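PelD (Pseudomonas aeruginosa, PDB 4EU0) probably acts as a membrane-bound receptor for cyclic di-GMP in pellicle formation, the present chain being its GAF and GGDEF-like cytosolic part. Local coordinates at residues F167-D177 and L227-S235; A185-D194 and L263-L272. All blocks are in the same frame, centred on the assembly; numbering follows the deposited sequence.

In the fold
Both contacts lie within the GGDEF-like domain, their centres about 15 Å apart, and both reach its four-stranded antiparallel sheet. Along the chain their segments alternate: helix 162-181 of interaction 1 leads into strand 185-192 of interaction 2, then comes strand 225-231 and the turn after it, and last strand 265-272. Strands 185-192 and 225-231 are neighbours in the sheet. Interaction 1 packs a helix against the sheet; interaction 2 pairs strand 185-192 with the outermost strand, 265-272. At Leu231 and Thr234 the first contact reaches the cyclic di-GMP pocket, and interaction 2 comes near it too, the Cys186 side chain about 7 Å from the nucleotide, so one sheet connects the helix packing to the ligand site.

Interaction 1 of 2, residues F167-D177 and L227-S235; sequences FSQYLKRSLLD and LLVLLPLTS. With C2E (9,9'-[(2R,3R,3aS,5S,7aR,9R,10R,10aS,12S,14aR)-3,5,10,12-tetrahydroxy-5,12-dioxidooctahydro-2H,7H-difuro[3,2-d:3',2'-j][1,3,7,9,2,8]tetraoxadiphosphacyclododecine-2,9-diyl]bis(2-amino-1,9-dihydro-6H-purin-6-one)), chain B.
Leu230 has more of its surface buried against helix 162-181 than any other residue of the 227-235 segment, and its atoms meet Phe167, Tyr170 and Leu171. Its CB lies 3.9 Å from CE1 of Phe167. With CG anti to the backbone N (chi1 174°), the two methyls are carried on to the next turn: CD1 meets Leu171 CD1 at 4.1 Å, while CD2 settles on the backbone, 3.5 Å from Leu171 N and close to the carbonyl carbon of Tyr170. Phe167 crosses Leu228 at about a right angle, its CZ 3.6 Å from Leu228 CG. Further along, Pro232 CB packs on Ser174 OG, and Pro232 CG approaches the edge of the Tyr170 ring.

No direct hydrogen bond joins the segments; a water does so, accepting from Leu233 N, donating to Asp177 OD2 at 2.9 Å and bonding to Ser174 OG. Beyond it the chain turns toward the ligand. Thr234 OG1 donates to Pro232 O from above the carbonyl plane. The same Thr234 OG1 accepts from guanine N2 of cyclic di-GMP at 3.1 Å. Leu231 CD2 touches that amino group, and Asp213, Arg210 and Arg245 also bind the nucleotide. Helix 162-181 packs on the sheet, where Phe167 also touches strand 214-219, and Tyr170, Arg173 and Asp177 touch helix 133-150 as well.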
# COMPACT_ATOMS: atom_id res chain seq x y z
N PHE A 167 7.96 3.83 4.05
CA PHE A 167 8.40 2.45 3.90
C PHE A 167 7.63 1.58 4.90
O PHE A 167 7.10 0.55 4.52
CB PHE A 167 9.91 2.32 4.12
CG PHE A 167 10.42 0.95 3.82
CD1 PHE A 167 10.80 0.61 2.53
CD2 PHE A 167 10.49 -0.01 4.83
CE1 PHE A 167 11.26 -0.68 2.24
CE2 PHE A 167 10.94 -1.30 4.55
CZ PHE A 167 11.33 -1.62 3.26
N SER A 168 7.60 2.02 6.16
CA SER A 168 6.89 1.32 7.23
C SER A 168 5.42 1.09 6.89
O SER A 168 4.90 -0.03 7.00
CB SER A 168 7.03 2.10 8.54
OG SER A 168 6.48 1.37 9.61
N GLN A 169 4.74 2.16 6.48
CA GLN A 169 3.34 2.05 6.09
C GLN A 169 3.11 1.08 4.93
O GLN A 169 2.28 0.19 5.03
CB GLN A 169 2.74 3.42 5.76
CG GLN A 169 1.27 3.35 5.37
CD GLN A 169 0.72 4.66 4.84
OE1 GLN A 169 -0.34 5.13 5.27
NE2 GLN A 169 1.45 5.27 3.89
N TYR A 170 3.85 1.25 3.83
CA TYR A 170 3.71 0.40 2.67
C TYR A 170 4.01 -1.07 2.98
O TYR A 170 3.31 -1.96 2.50
CB TYR A 170 4.59 0.90 1.51
CG TYR A 170 4.08 2.10 0.73
CD1 TYR A 170 4.21 2.13 -0.67
CD2 TYR A 170 3.50 3.20 1.36
CE1 TYR A 170 3.76 3.24 -1.42
CE2 TYR A 170 3.04 4.31 0.61
CZ TYR A 170 3.19 4.32 -0.77
OH TYR A 170 2.75 5.38 -1.51
N LEU A 171 5.04 -1.32 3.79
CA LEU A 171 5.36 -2.68 4.20
C LEU A 171 4.22 -3.31 4.99
O LEU A 171 3.84 -4.45 4.72
CB LEU A 171 6.66 -2.71 5.01
CG LEU A 171 7.09 -4.08 5.57
CD1 LEU A 171 7.29 -5.11 4.47
CD2 LEU A 171 8.36 -3.89 6.38
N LYS A 172 3.65 -2.57 5.93
CA LYS A 172 2.54 -3.13 6.72
C LYS A 172 1.35 -3.42 5.82
O LYS A 172 0.73 -4.46 5.93
CB LYS A 172 2.13 -2.22 7.87
CG LYS A 172 1.16 -2.89 8.82
CD LYS A 172 0.81 -2.02 10.01
CE LYS A 172 -0.10 -2.78 10.96
NZ LYS A 172 -0.38 -2.03 12.21
N ARG A 173 1.04 -2.49 4.93
CA ARG A 173 -0.04 -2.72 3.99
C ARG A 173 0.21 -3.96 3.13
O ARG A 173 -0.68 -4.77 2.92
CB ARG A 173 -0.27 -1.51 3.10
CG ARG A 173 -1.40 -1.71 2.09
CD ARG A 173 -2.74 -2.12 2.75
NE ARG A 173 -3.23 -1.08 3.66
CZ ARG A 173 -4.30 -1.20 4.45
NH1 ARG A 173 -4.64 -0.19 5.24
NH2 ARG A 173 -5.01 -2.32 4.46
N SER A 174 1.44 -4.12 2.65
CA SER A 174 1.78 -5.32 1.89
C SER A 174 1.67 -6.61 2.70
O SER A 174 1.28 -7.66 2.16
CB SER A 174 3.15 -5.19 1.24
OG SER A 174 3.11 -4.31 0.13
N LEU A 175 2.02 -6.55 3.99
CA LEU A 175 1.83 -7.70 4.89
C LEU A 175 0.35 -8.03 5.08
O LEU A 175 -0.03 -9.19 5.07
CB LEU A 175 2.52 -7.49 6.24
CG LEU A 175 4.05 -7.51 6.20
CD1 LEU A 175 4.58 -6.96 7.50
CD2 LEU A 175 4.59 -8.92 5.89
N LEU A 176 -0.47 -6.99 5.22
CA LEU A 176 -1.92 -7.15 5.31
C LEU A 176 -2.51 -7.71 4.00
O LEU A 176 -3.34 -8.63 4.05
CB LEU A 176 -2.60 -5.84 5.70
CG LEU A 176 -2.37 -5.33 7.13
CD1 LEU A 176 -2.67 -3.84 7.20
CD2 LEU A 176 -3.20 -6.12 8.15
N ASP A 177 -2.05 -7.18 2.86
CA ASP A 177 -2.43 -7.66 1.51
C ASP A 177 -2.19 -9.16 1.38
O ASP A 177 -3.04 -9.91 0.88
CB ASP A 177 -1.58 -6.98 0.42
CG ASP A 177 -2.00 -5.55 0.09
OD1 ASP A 177 -3.15 -5.17 0.34
OD2 ASP A 177 -1.15 -4.81 -0.46
N LEU A 227 20.46 -1.23 0.96
CA LEU A 227 19.28 -0.60 0.39
C LEU A 227 18.14 -1.60 0.35
O LEU A 227 18.21 -2.61 -0.36
CB LEU A 227 19.55 -0.04 -1.00
CG LEU A 227 18.35 0.74 -1.55
CD1 LEU A 227 18.19 2.10 -0.86
CD2 LEU A 227 18.51 0.94 -3.01
N LEU A 228 17.11 -1.32 1.13
CA LEU A 228 15.90 -2.14 1.13
C LEU A 228 14.96 -1.59 0.08
O LEU A 228 14.76 -0.38 -0.01
CB LEU A 228 15.23 -2.03 2.49
CG LEU A 228 14.53 -3.19 3.17
CD1 LEU A 228 15.15 -4.56 2.85
CD2 LEU A 228 14.57 -2.85 4.67
N VAL A 229 14.38 -2.48 -0.71
CA VAL A 229 13.36 -2.08 -1.68
C VAL A 229 12.15 -2.98 -1.53
O VAL A 229 12.25 -4.19 -1.67
CB VAL A 229 13.84 -2.15 -3.15
CG1 VAL A 229 12.79 -1.54 -4.07
CG2 VAL A 229 15.18 -1.43 -3.33
N LEU A 230 10.99 -2.37 -1.27
CA LEU A 230 9.73 -3.10 -1.27
C LEU A 230 9.02 -2.90 -2.61
O LEU A 230 8.89 -1.78 -3.11
CB LEU A 230 8.83 -2.62 -0.12
CG LEU A 230 7.41 -3.22 -0.09
CD1 LEU A 230 7.42 -4.68 0.37
CD2 LEU A 230 6.48 -2.37 0.79
N LEU A 231 8.55 -4.01 -3.18
CA LEU A 231 7.78 -4.01 -4.40
C LEU A 231 6.34 -4.44 -4.10
O LEU A 231 6.04 -5.64 -4.14
CB LEU A 231 8.39 -5.00 -5.41
CG LEU A 231 9.79 -4.71 -5.96
CD1 LEU A 231 10.89 -4.86 -4.90
CD2 LEU A 231 10.02 -5.70 -7.11
N PRO A 232 5.46 -3.48 -3.78
CA PRO A 232 4.08 -3.85 -3.44
C PRO A 232 3.31 -4.35 -4.65
O PRO A 232 3.62 -3.99 -5.78
CB PRO A 232 3.47 -2.52 -2.97
CG PRO A 232 4.65 -1.65 -2.60
CD PRO A 232 5.67 -2.03 -3.65
N LEU A 233 2.30 -5.19 -4.39
CA LEU A 233 1.38 -5.64 -5.43
C LEU A 233 2.11 -6.13 -6.68
O LEU A 233 1.76 -5.78 -7.79
CB LEU A 233 0.39 -4.52 -5.79
CG LEU A 233 -0.42 -3.97 -4.62
CD1 LEU A 233 -1.18 -2.72 -5.02
CD2 LEU A 233 -1.38 -5.02 -4.10
N THR A 234 3.14 -6.95 -6.48
CA THR A 234 4.01 -7.40 -7.54
C THR A 234 4.19 -8.91 -7.46
O THR A 234 4.59 -9.43 -6.42
CB THR A 234 5.37 -6.69 -7.44
OG1 THR A 234 5.16 -5.30 -7.68
CG2 THR A 234 6.37 -7.24 -8.46
N SER A 235 3.87 -9.59 -8.57
CA SER A 235 3.97 -11.05 -8.68
C SER A 235 5.42 -11.51 -8.68
O SER A 235 6.32 -10.70 -8.81
CB SER A 235 3.30 -11.55 -9.97
OG SER A 235 4.02 -11.16 -11.13
P1 C2E B . 10.08 -3.53 -18.11
O2P C2E B . 11.00 -4.44 -18.90
O1P C2E B . 10.62 -2.23 -17.56
O5' C2E B . 9.44 -4.35 -16.90
C5' C2E B . 8.88 -5.66 -17.08
C4' C2E B . 8.12 -6.10 -15.83
O4' C2E B . 9.03 -6.34 -14.75
C3' C2E B . 7.11 -5.09 -15.30
O3' C2E B . 5.80 -5.19 -15.87
C2' C2E B . 7.06 -5.44 -13.83
O2' C2E B . 6.25 -6.60 -13.66
C1' C2E B . 8.49 -5.83 -13.54
N9 C2E B . 9.28 -4.64 -13.10
C8 C2E B . 10.27 -4.04 -13.79
N7 C2E B . 10.78 -2.99 -13.10
C5 C2E B . 10.11 -2.93 -11.93
C6 C2E B . 10.13 -2.07 -10.74
O6 C2E B . 11.01 -1.05 -10.67
N1 C2E B . 9.26 -2.33 -9.74
C2 C2E B . 8.35 -3.34 -9.80
N2 C2E B . 7.52 -3.51 -8.75
N3 C2E B . 8.28 -4.18 -10.87
C4 C2E B . 9.11 -4.02 -11.94
P11 C2E B . 4.85 -3.89 -15.92
O21 C2E B . 3.48 -4.30 -16.44
O11 C2E B . 4.92 -3.09 -14.63
O5A C2E B . 5.54 -3.03 -17.08
C5A C2E B . 5.70 -3.57 -18.39
C4A C2E B . 6.49 -2.58 -19.23
O4A C2E B . 5.85 -1.31 -19.23
C3A C2E B . 7.86 -2.31 -18.64
O3A C2E B . 8.82 -3.25 -19.06
C2A C2E B . 8.19 -0.92 -19.12
O2A C2E B . 8.66 -0.97 -20.48
C1A C2E B . 6.82 -0.27 -19.07
N91 C2E B . 6.65 0.44 -17.78
C81 C2E B . 5.88 0.06 -16.74
N71 C2E B . 5.95 0.95 -15.72
C51 C2E B . 6.78 1.93 -16.11
C61 C2E B . 7.30 3.20 -15.52
O61 C2E B . 6.94 3.61 -14.28
N11 C2E B . 8.15 3.94 -16.27
C21 C2E B . 8.54 3.56 -17.51
N21 C2E B . 9.40 4.35 -18.20
N31 C2E B . 8.10 2.42 -18.10
C41 C2E B . 7.24 1.59 -17.46
O HOH W 1 1.30 -5.77 -1.72

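Interaction 2 of 2, residues A185-D194 and L263-L272; sequences ACLYAFELTD and LGVRIRQYEL
Tyr188 and Gln269 lie side by side and point the same way, ring and amide planes 39° apart. Gln269 CG sits over one face of the ring, 4.1 Å from its centroid, in a CH-pi contact, and Ile267 CG2 comes to the ring edge at CD1. The polar ends stay close but have separate partners: Tyr188 OH hydrogen-bonds to Ser239 O and Gln269 NE2 to Gln240 OE1, both on helix 236-253. Phe190 follows on the same face, its CD1 3.9 Å from Val265 CG1, which meets the ring at its edge.

These pairs ride on two antiparallel strands, 185-192 and the outermost 265-272, of the GGDEF-like sheet, joined by paired backbone bonds at Leu187-Tyr270, Ala189-Arg268 and Glu191-Arg266.

On the other face, Arg268 grips Glu191 side-on, with NE at 3.3 Å and NH2 at 3.2 Å both to OE1. That oxygen lies in the guanidinium plane, although the carboxylate and guanidinium planes are 40° apart. Glu191, its chain extended, gives OE2 to Arg224 in a second salt bridge. Where the pairing ends, Gly264 O accepts from Thr193 N and, at 2.7 Å, from Thr193 OG1, which chi1 of 67° sets between the backbone N and the carbonyl carbon.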
# COMPACT_ATOMS: atom_id res chain seq x y z
N ALA A 185 3.94 -9.62 -2.91
CA ALA A 185 4.88 -8.51 -2.84
C ALA A 185 6.26 -9.10 -2.59
O ALA A 185 6.37 -10.24 -2.12
CB ALA A 185 4.51 -7.55 -1.72
N CYS A 186 7.30 -8.32 -2.89
CA CYS A 186 8.67 -8.78 -2.71
C CYS A 186 9.48 -7.72 -1.98
O CYS A 186 9.34 -6.53 -2.28
CB CYS A 186 9.32 -9.02 -4.07
SG CYS A 186 10.83 -9.99 -4.01
N LEU A 187 10.31 -8.15 -1.04
CA LEU A 187 11.32 -7.30 -0.43
C LEU A 187 12.69 -7.71 -0.95
O LEU A 187 13.06 -8.89 -0.88
CB LEU A 187 11.35 -7.48 1.09
CG LEU A 187 10.92 -6.40 2.08
CD1 LEU A 187 11.30 -6.85 3.51
CD2 LEU A 187 11.51 -5.01 1.76
N TYR A 188 13.44 -6.75 -1.48
CA TYR A 188 14.83 -6.98 -1.79
C TYR A 188 15.71 -6.20 -0.83
O TYR A 188 15.40 -5.06 -0.49
CB TYR A 188 15.16 -6.51 -3.21
CG TYR A 188 14.76 -7.48 -4.31
CD1 TYR A 188 15.56 -8.57 -4.61
CD2 TYR A 188 13.62 -7.26 -5.08
CE1 TYR A 188 15.20 -9.47 -5.63
CE2 TYR A 188 13.25 -8.14 -6.12
CZ TYR A 188 14.06 -9.24 -6.38
OH TYR A 188 13.74 -10.11 -7.39
N ALA A 189 16.80 -6.83 -0.41
CA ALA A 189 17.83 -6.12 0.33
C ALA A 189 19.11 -6.20 -0.47
O ALA A 189 19.59 -7.31 -0.74
CB ALA A 189 18.02 -6.73 1.69
N PHE A 190 19.66 -5.05 -0.85
CA PHE A 190 20.94 -5.02 -1.54
C PHE A 190 22.01 -4.62 -0.55
O PHE A 190 22.05 -3.48 -0.09
CB PHE A 190 20.89 -4.06 -2.74
CG PHE A 190 19.86 -4.41 -3.76
CD1 PHE A 190 20.14 -5.31 -4.77
CD2 PHE A 190 18.60 -3.81 -3.74
CE1 PHE A 190 19.19 -5.66 -5.73
CE2 PHE A 190 17.63 -4.14 -4.70
CZ PHE A 190 17.92 -5.06 -5.70
N GLU A 191 22.86 -5.58 -0.18
CA GLU A 191 23.94 -5.32 0.76
C GLU A 191 25.19 -4.99 -0.04
O GLU A 191 25.62 -5.76 -0.89
CB GLU A 191 24.17 -6.52 1.66
CG GLU A 191 25.26 -6.29 2.70
CD GLU A 191 25.66 -7.55 3.46
OE1 GLU A 191 25.23 -8.66 3.08
OE2 GLU A 191 26.42 -7.41 4.44
N LEU A 192 25.76 -3.81 0.22
CA LEU A 192 26.87 -3.33 -0.58
C LEU A 192 28.18 -3.54 0.17
O LEU A 192 28.52 -2.77 1.07
CB LEU A 192 26.65 -1.86 -0.98
CG LEU A 192 25.23 -1.54 -1.50
CD1 LEU A 192 25.14 -0.08 -1.95
CD2 LEU A 192 24.81 -2.47 -2.62
N THR A 193 28.90 -4.58 -0.23
CA THR A 193 30.03 -5.08 0.55
C THR A 193 31.37 -4.50 0.15
O THR A 193 32.37 -4.71 0.83
CB THR A 193 30.11 -6.63 0.49
OG1 THR A 193 30.44 -7.04 -0.84
CG2 THR A 193 28.78 -7.24 0.89
N ASP A 194 31.40 -3.80 -0.99
CA ASP A 194 32.64 -3.19 -1.48
C ASP A 194 32.50 -1.68 -1.39
O ASP A 194 31.75 -1.09 -2.18
CB ASP A 194 32.92 -3.62 -2.92
CG ASP A 194 34.31 -3.21 -3.42
OD1 ASP A 194 34.82 -2.11 -3.08
OD2 ASP A 194 34.90 -3.99 -4.17
N LEU A 263 30.61 -5.88 -8.16
CA LEU A 263 30.69 -4.55 -7.55
C LEU A 263 30.45 -4.64 -6.03
O LEU A 263 30.33 -3.62 -5.34
CB LEU A 263 29.66 -3.61 -8.18
CG LEU A 263 29.76 -3.33 -9.68
CD1 LEU A 263 28.40 -2.95 -10.25
CD2 LEU A 263 30.77 -2.22 -9.93
N GLY A 264 30.36 -5.87 -5.53
CA GLY A 264 30.14 -6.09 -4.10
C GLY A 264 28.69 -6.20 -3.65
O GLY A 264 28.42 -6.23 -2.45
N VAL A 265 27.76 -6.26 -4.59
CA VAL A 265 26.34 -6.31 -4.23
C VAL A 265 25.96 -7.75 -3.87
O VAL A 265 26.13 -8.66 -4.68
CB VAL A 265 25.43 -5.78 -5.37
CG1 VAL A 265 23.97 -5.76 -4.93
CG2 VAL A 265 25.85 -4.37 -5.80
N ARG A 266 25.48 -7.93 -2.64
CA ARG A 266 24.89 -9.20 -2.19
C ARG A 266 23.38 -9.03 -2.20
O ARG A 266 22.85 -8.17 -1.51
CB ARG A 266 25.36 -9.54 -0.77
CG ARG A 266 26.77 -10.11 -0.66
CD ARG A 266 26.84 -11.16 0.46
NE ARG A 266 25.75 -12.13 0.34
CZ ARG A 266 25.89 -13.42 0.03
NH1 ARG A 266 27.09 -13.94 -0.18
NH2 ARG A 266 24.81 -14.19 -0.06
N ILE A 267 22.68 -9.82 -3.02
CA ILE A 267 21.21 -9.72 -3.14
C ILE A 267 20.52 -10.72 -2.22
O ILE A 267 20.83 -11.90 -2.23
CB ILE A 267 20.73 -10.00 -4.59
CG1 ILE A 267 21.43 -9.07 -5.59
CG2 ILE A 267 19.20 -9.86 -4.70
CD1 ILE A 267 21.46 -9.66 -7.01
N ARG A 268 19.57 -10.22 -1.42
CA ARG A 268 18.76 -11.06 -0.56
C ARG A 268 17.32 -10.71 -0.86
O ARG A 268 16.97 -9.55 -0.96
CB ARG A 268 19.08 -10.77 0.91
CG ARG A 268 20.52 -11.10 1.34
CD ARG A 268 21.01 -10.09 2.41
NE ARG A 268 22.40 -10.29 2.84
CZ ARG A 268 22.85 -11.41 3.40
NH1 ARG A 268 22.02 -12.43 3.57
NH2 ARG A 268 24.12 -11.53 3.78
N GLN A 269 16.49 -11.73 -1.04
CA GLN A 269 15.10 -11.55 -1.46
C GLN A 269 14.17 -12.21 -0.46
O GLN A 269 14.47 -13.30 0.04
CB GLN A 269 14.92 -12.15 -2.85
CG GLN A 269 13.55 -11.94 -3.48
CD GLN A 269 13.44 -12.56 -4.88
OE1 GLN A 269 14.44 -12.87 -5.53
NE2 GLN A 269 12.21 -12.72 -5.34
N TYR A 270 13.06 -11.55 -0.16
CA TYR A 270 12.03 -12.11 0.70
C TYR A 270 10.67 -11.93 0.03
O TYR A 270 10.22 -10.80 -0.17
CB TYR A 270 12.06 -11.41 2.06
CG TYR A 270 11.05 -11.93 3.06
CD1 TYR A 270 11.39 -12.95 3.95
CD2 TYR A 270 9.76 -11.42 3.11
CE1 TYR A 270 10.48 -13.43 4.87
CE2 TYR A 270 8.83 -11.89 4.03
CZ TYR A 270 9.20 -12.90 4.90
OH TYR A 270 8.28 -13.39 5.80
N GLU A 271 10.02 -13.04 -0.32
CA GLU A 271 8.69 -12.96 -0.93
C GLU A 271 7.63 -12.99 0.16
O GLU A 271 7.60 -13.92 0.97
CB GLU A 271 8.46 -14.11 -1.92
CG GLU A 271 9.16 -13.94 -3.26
CD GLU A 271 8.63 -14.90 -4.32
OE1 GLU A 271 7.58 -15.53 -4.07
OE2 GLU A 271 9.24 -15.01 -5.40
N LEU A 272 6.78 -11.97 0.18
CA LEU A 272 5.73 -11.88 1.20
C LEU A 272 4.67 -12.92 0.87
O LEU A 272 4.25 -13.04 -0.28
CB LEU A 272 5.12 -10.47 1.25
CG LEU A 272 5.88 -9.39 2.02
CD1 LEU A 272 7.18 -8.96 1.33
CD2 LEU A 272 4.99 -8.18 2.25
O HOH W 2 4.72 -12.83 -2.85
O HOH W 3 29.39 -2.60 -2.90